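Local coordinates for protein L-tyrosine isonitrile synthase (PDB 3E59) that makes the isonitrile group of paerucumarin by joining the C2 carbon of ribulose 5-phosphate to the amino nitrogen of L-tyrosine, at residues L16-L21 and N94-R99; E187-S192 and R236-G241. All blocks are in the same frame, centred on the assembly; numbering follows the deposited sequence.

Contact 1 (L16-L21 and N94-R99); sequences LKELLL and NHLCQR
Two helices, 11-20 and 84-103, pack roughly antiparallel here, and Glu18 on the first meets Leu96 and Arg99 on the second. Over these segments the axes approach to 10.9 Å with 152° between their directions, a spacing wide enough that side chains alone make the contact. Glu18 sends CG anti to its own nitrogen (chi1 -175°) and the chain bends at chi2; the Glu18 and Leu96 side chains run past each other in opposite directions, with Glu18 CG 3.6 Å from Leu96 CD1. The carboxylate end meets Arg99, whose chain crosses it at about a right angle. Glu18 OE1 lies 3.3 Å from Arg99 NH1, near the guanidinium plane at its edge; the salt bridge carries a weak, bent hydrogen bond, 133° at the hydrogen. The other oxygen, Glu18 OE2, rests 3.8 Å from Arg99 CD. Within its own helix, Arg99 lays CG over one face of the His95 ring, toward the rim. Beside the charged pair, a looser apolar contact sets Leu19 CD2 4.3 Å from Leu96 CD2. This apolar side continues into the fold: Leu19 leans on Phe266 of edge strand 265-267, and Leu96 on Ile268 just beyond it. Separately, Leu16 joins helix 11-20 to helix 35-55.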
loop_
_atom_site.group_PDB
_atom_site.type_symbol
_atom_site.label_atom_id
_atom_site.label_comp_id
_atom_site.label_asym_id
_atom_site.label_seq_id
_atom_site.Cartn_x
_atom_site.Cartn_y
_atom_site.Cartn_z
ATOM N N LEU A 16 -16.228 -8.156 7.964
ATOM C CA LEU A 16 -14.953 -8.867 7.918
ATOM C C LEU A 16 -14.919 -9.845 6.748
ATOM O O LEU A 16 -13.919 -9.933 6.039
ATOM C CB LEU A 16 -14.672 -9.586 9.254
ATOM C CG LEU A 16 -13.331 -10.333 9.356
ATOM C CD1 LEU A 16 -12.122 -9.407 9.151
ATOM C CD2 LEU A 16 -13.216 -11.076 10.679
ATOM N N LYS A 17 -16.020 -10.572 6.549
ATOM C CA LYS A 17 -16.129 -11.538 5.446
ATOM C C LYS A 17 -15.930 -10.845 4.098
ATOM O O LYS A 17 -15.346 -11.421 3.183
ATOM C CB LYS A 17 -17.464 -12.299 5.495
ATOM N N GLU A 18 -16.404 -9.604 4.003
ATOM C CA GLU A 18 -16.165 -8.735 2.848
ATOM C C GLU A 18 -14.668 -8.417 2.614
ATOM O O GLU A 18 -14.201 -8.407 1.471
ATOM C CB GLU A 18 -16.974 -7.440 3.004
ATOM C CG GLU A 18 -16.914 -6.504 1.825
ATOM C CD GLU A 18 -17.592 -7.077 0.595
ATOM O OE1 GLU A 18 -18.710 -7.617 0.740
ATOM O OE2 GLU A 18 -16.999 -6.989 -0.508
ATOM N N LEU A 19 -13.928 -8.161 3.689
ATOM C CA LEU A 19 -12.483 -7.906 3.605
ATOM C C LEU A 19 -11.691 -9.179 3.317
ATOM O O LEU A 19 -10.709 -9.141 2.599
ATOM C CB LEU A 19 -11.965 -7.289 4.918
ATOM C CG LEU A 19 -12.698 -6.061 5.478
ATOM C CD1 LEU A 19 -12.266 -5.763 6.916
ATOM C CD2 LEU A 19 -12.480 -4.843 4.580
ATOM N N LEU A 20 -12.124 -10.298 3.903
ATOM C CA LEU A 20 -11.398 -11.559 3.836
ATOM C C LEU A 20 -11.257 -12.104 2.407
ATOM O O LEU A 20 -10.289 -12.809 2.106
ATOM C CB LEU A 20 -12.063 -12.604 4.749
ATOM C CG LEU A 20 -11.799 -12.512 6.264
ATOM C CD1 LEU A 20 -12.719 -13.443 7.011
ATOM C CD2 LEU A 20 -10.328 -12.823 6.589
ATOM N N LEU A 21 -12.237 -11.782 1.554
ATOM C CA LEU A 21 -12.207 -12.097 0.121
ATOM C C LEU A 21 -10.998 -11.529 -0.615
ATOM O O LEU A 21 -10.570 -12.105 -1.616
ATOM C CB LEU A 21 -13.461 -11.560 -0.570
ATOM C CG LEU A 21 -14.812 -12.117 -0.146
ATOM C CD1 LEU A 21 -15.928 -11.197 -0.636
ATOM C CD2 LEU A 21 -14.995 -13.571 -0.647
ATOM N N ASN A 94 -13.292 2.189 -3.265
ATOM C CA ASN A 94 -14.553 2.887 -3.146
ATOM C C ASN A 94 -15.763 1.949 -3.180
ATOM O O ASN A 94 -16.707 2.145 -2.422
ATOM C CB ASN A 94 -14.695 3.987 -4.194
ATOM C CG ASN A 94 -15.816 4.938 -3.858
ATOM O OD1 ASN A 94 -15.712 5.700 -2.902
ATOM N ND2 ASN A 94 -16.910 4.876 -4.617
ATOM N N HIS A 95 -15.735 0.938 -4.049
ATOM C CA HIS A 95 -16.868 0.019 -4.172
ATOM C C HIS A 95 -16.971 -0.894 -2.955
ATOM O O HIS A 95 -18.061 -1.250 -2.542
ATOM C CB HIS A 95 -16.822 -0.795 -5.476
ATOM C CG HIS A 95 -18.080 -1.566 -5.753
ATOM N ND1 HIS A 95 -18.104 -2.945 -5.855
ATOM C CD2 HIS A 95 -19.361 -1.153 -5.928
ATOM C CE1 HIS A 95 -19.344 -3.343 -6.092
ATOM N NE2 HIS A 95 -20.126 -2.276 -6.145
ATOM N N LEU A 96 -15.829 -1.264 -2.388
ATOM C CA LEU A 96 -15.784 -1.983 -1.118
ATOM C C LEU A 96 -16.586 -1.239 -0.015
ATOM O O LEU A 96 -17.360 -1.849 0.731
ATOM C CB LEU A 96 -14.322 -2.189 -0.712
ATOM C CG LEU A 96 -13.949 -3.028 0.518
ATOM C CD1 LEU A 96 -14.269 -4.509 0.342
ATOM C CD2 LEU A 96 -12.478 -2.865 0.791
ATOM N N CYS A 97 -16.408 0.078 0.067
ATOM C CA CYS A 97 -17.124 0.911 1.042
ATOM C C CYS A 97 -18.626 0.915 0.754
ATOM O O CYS A 97 -19.433 0.860 1.690
ATOM C CB CYS A 97 -16.577 2.348 1.037
ATOM S SG CYS A 97 -14.928 2.560 1.775
ATOM N N GLN A 98 -18.986 0.963 -0.536
ATOM C CA GLN A 98 -20.394 0.931 -0.973
ATOM C C GLN A 98 -21.067 -0.405 -0.626
ATOM O O GLN A 98 -22.199 -0.431 -0.126
ATOM C CB GLN A 98 -20.512 1.236 -2.480
ATOM C CG GLN A 98 -20.110 2.675 -2.872
ATOM C CD GLN A 98 -20.196 2.955 -4.370
ATOM O OE1 GLN A 98 -19.774 2.148 -5.199
ATOM N NE2 GLN A 98 -20.736 4.112 -4.719
ATOM N N ARG A 99 -20.370 -1.513 -0.873
ATOM C CA ARG A 99 -20.894 -2.844 -0.496
ATOM C C ARG A 99 -21.165 -2.990 1.011
ATOM O O ARG A 99 -22.155 -3.593 1.399
ATOM C CB ARG A 99 -19.982 -3.975 -0.989
ATOM C CG ARG A 99 -19.878 -4.057 -2.504
ATOM C CD ARG A 99 -19.422 -5.426 -2.987
ATOM N NE ARG A 99 -20.534 -6.196 -3.555
ATOM C CZ ARG A 99 -21.231 -7.126 -2.903
ATOM N NH1 ARG A 99 -20.947 -7.440 -1.643
ATOM N NH2 ARG A 99 -22.214 -7.753 -3.523
#

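Contact 2 (E187-S192 and R236-G241); sequences ETLLAS and RSWAWG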
loop_
_atom_site.group_PDB
_atom_site.type_symbol
_atom_site.label_atom_id
_atom_site.label_comp_id
_atom_site.label_asym_id
_atom_site.label_seq_id
_atom_site.Cartn_x
_atom_site.Cartn_y
_atom_site.Cartn_z
ATOM N N GLU A 187 16.285 -5.698 15.218
ATOM C CA GLU A 187 15.970 -6.697 16.255
ATOM C C GLU A 187 14.539 -7.240 16.107
ATOM O O GLU A 187 14.311 -8.455 16.213
ATOM C CB GLU A 187 16.229 -6.136 17.671
ATOM C CG GLU A 187 15.825 -7.085 18.815
ATOM C CD GLU A 187 16.454 -6.730 20.168
ATOM O OE1 GLU A 187 16.925 -5.574 20.355
ATOM O OE2 GLU A 187 16.474 -7.621 21.056
ATOM N N THR A 188 13.595 -6.334 15.849
ATOM C CA THR A 188 12.197 -6.679 15.572
ATOM C C THR A 188 12.028 -7.560 14.316
ATOM O O THR A 188 11.339 -8.578 14.362
ATOM C CB THR A 188 11.315 -5.396 15.446
ATOM O OG1 THR A 188 11.534 -4.552 16.584
ATOM C CG2 THR A 188 9.828 -5.733 15.358
ATOM N N LEU A 189 12.653 -7.179 13.206
ATOM C CA LEU A 189 12.573 -7.982 11.959
ATOM C C LEU A 189 13.089 -9.402 12.181
ATOM O O LEU A 189 12.486 -10.363 11.711
ATOM C CB LEU A 189 13.314 -7.302 10.778
ATOM C CG LEU A 189 12.784 -5.925 10.336
ATOM C CD1 LEU A 189 13.737 -5.189 9.355
ATOM C CD2 LEU A 189 11.367 -6.033 9.766
ATOM N N LEU A 190 14.184 -9.527 12.926
ATOM C CA LEU A 190 14.800 -10.833 13.205
ATOM C C LEU A 190 14.040 -11.693 14.234
ATOM O O LEU A 190 14.391 -12.858 14.449
ATOM C CB LEU A 190 16.261 -10.676 13.654
ATOM C CG LEU A 190 17.379 -10.075 12.785
ATOM C CD1 LEU A 190 18.592 -10.994 12.821
ATOM C CD2 LEU A 190 16.991 -9.784 11.342
ATOM N N ALA A 191 13.007 -11.122 14.856
ATOM C CA ALA A 191 12.264 -11.801 15.920
ATOM C C ALA A 191 11.188 -12.740 15.419
ATOM O O ALA A 191 10.676 -13.556 16.188
ATOM C CB ALA A 191 11.666 -10.782 16.912
ATOM N N SER A 192 10.835 -12.643 14.137
ATOM C CA SER A 192 9.785 -13.516 13.596
ATOM C C SER A 192 9.976 -13.893 12.124
ATOM O O SER A 192 10.670 -13.197 11.368
ATOM C CB SER A 192 8.401 -12.889 13.805
ATOM O OG SER A 192 8.223 -11.768 12.954
ATOM N N ARG A 236 10.787 4.088 8.514
ATOM C CA ARG A 236 9.837 5.134 8.119
ATOM C C ARG A 236 8.391 4.652 8.041
ATOM O O ARG A 236 7.485 5.332 8.542
ATOM C CB ARG A 236 10.229 5.779 6.784
ATOM C CG ARG A 236 11.605 6.419 6.762
ATOM C CD ARG A 236 11.774 7.514 7.813
ATOM N NE ARG A 236 13.187 7.856 7.940
ATOM C CZ ARG A 236 13.836 8.689 7.132
ATOM N NH1 ARG A 236 13.204 9.303 6.132
ATOM N NH2 ARG A 236 15.129 8.903 7.332
ATOM N N SER A 237 8.168 3.500 7.410
ATOM C CA SER A 237 6.814 2.936 7.303
ATOM C C SER A 237 6.230 2.661 8.669
ATOM O O SER A 237 5.051 2.924 8.901
ATOM C CB SER A 237 6.803 1.634 6.495
ATOM O OG SER A 237 7.366 1.838 5.215
ATOM N N TRP A 238 7.049 2.113 9.572
ATOM C CA TRP A 238 6.582 1.830 10.923
ATOM C C TRP A 238 6.357 3.104 11.744
ATOM O O TRP A 238 5.389 3.184 12.501
ATOM C CB TRP A 238 7.506 0.856 11.660
ATOM C CG TRP A 238 7.475 -0.590 11.168
ATOM C CD1 TRP A 238 6.652 -1.141 10.200
ATOM C CD2 TRP A 238 8.289 -1.667 11.656
ATOM N NE1 TRP A 238 6.927 -2.483 10.054
ATOM C CE2 TRP A 238 7.919 -2.835 10.939
ATOM C CE3 TRP A 238 9.297 -1.762 12.636
ATOM C CZ2 TRP A 238 8.533 -4.087 11.169
ATOM C CZ3 TRP A 238 9.909 -3.013 12.859
ATOM C CH2 TRP A 238 9.519 -4.152 12.124
ATOM N N ALA A 239 7.260 4.080 11.620
ATOM C CA ALA A 239 7.057 5.410 12.228
ATOM C C ALA A 239 5.738 6.041 11.747
ATOM O O ALA A 239 4.933 6.491 12.556
ATOM C CB ALA A 239 8.240 6.341 11.919
ATOM N N TRP A 240 5.525 6.062 10.428
ATOM C CA TRP A 240 4.268 6.564 9.837
ATOM C C TRP A 240 3.054 5.827 10.403
ATOM O O TRP A 240 2.061 6.449 10.783
ATOM C CB TRP A 240 4.319 6.424 8.307
ATOM C CG TRP A 240 3.147 6.999 7.489
ATOM C CD1 TRP A 240 2.515 6.384 6.436
ATOM C CD2 TRP A 240 2.511 8.288 7.630
ATOM N NE1 TRP A 240 1.533 7.202 5.912
ATOM C CE2 TRP A 240 1.508 8.374 6.622
ATOM C CE3 TRP A 240 2.693 9.374 8.493
ATOM C CZ2 TRP A 240 0.687 9.505 6.466
ATOM C CZ3 TRP A 240 1.853 10.502 8.342
ATOM C CH2 TRP A 240 0.872 10.551 7.333
ATOM N N GLY A 241 3.142 4.498 10.467
ATOM C CA GLY A 241 2.082 3.689 11.077
ATOM C C GLY A 241 1.784 4.054 12.526
ATOM O O GLY A 241 0.612 4.128 12.938
#
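Thr188 OG1 hydrogen-bonds to the backbone oxygen of Ser184, one turn back in helix 182-189; the hydroxyl turns back to its own helix, and the methyl is the branch that meets Trp238. With chi1 at -51°, CG2 stands anti to the backbone nitrogen and reaches the six-membered ring: Thr188 CG2 is 3.6 Å from Trp238 CH2, and Thr188 CB is 3.8 Å from Trp238 CZ3. Leu189, the next residue, comes in obliquely from the other side of the ring plane and brings its CD2 methyl to 3.5 Å from Trp238 CH2 and 3.7 Å from Trp238 CZ2. The far end of the indole, presented by helix 219-247, is thus wedged between two methyls, neither of them square over a face.

A type I turn runs from Leu189 to Ser192, whose hydroxyl then N-caps helix 193-210. That helix adds to the apolar surroundings, Leu198 touching Trp238 and Tyr199 touching Leu189. A phosphate ion, probably from the crystallisation liquor, sits about 4 Å from the indole. Between the two segments the contact is apolar, made by aliphatic and ring carbons, and methyls on opposite sides of the ring plane should restrict the swing of the indole about chi2.

Contact 1 and contact 2 occupy separate parts of the chain, their centres 28 Å apart and their nearest atoms about 17 Å apart. The centre of contact 1 lies 17 Å from that of the chain, and the centre of contact 2 lies 16 Å from it. Both sit near the parallel sheet: contact 1 beside its edge strand 265-267, while Trp240 on the helix of contact 2 reaches loops that follow strands 108-112 and 149-151. One is partly charged, the other apolar. The bound phosphate belongs to the surroundings of contact 2, and although it may mark a pocket, it does not by itself establish a substrate site.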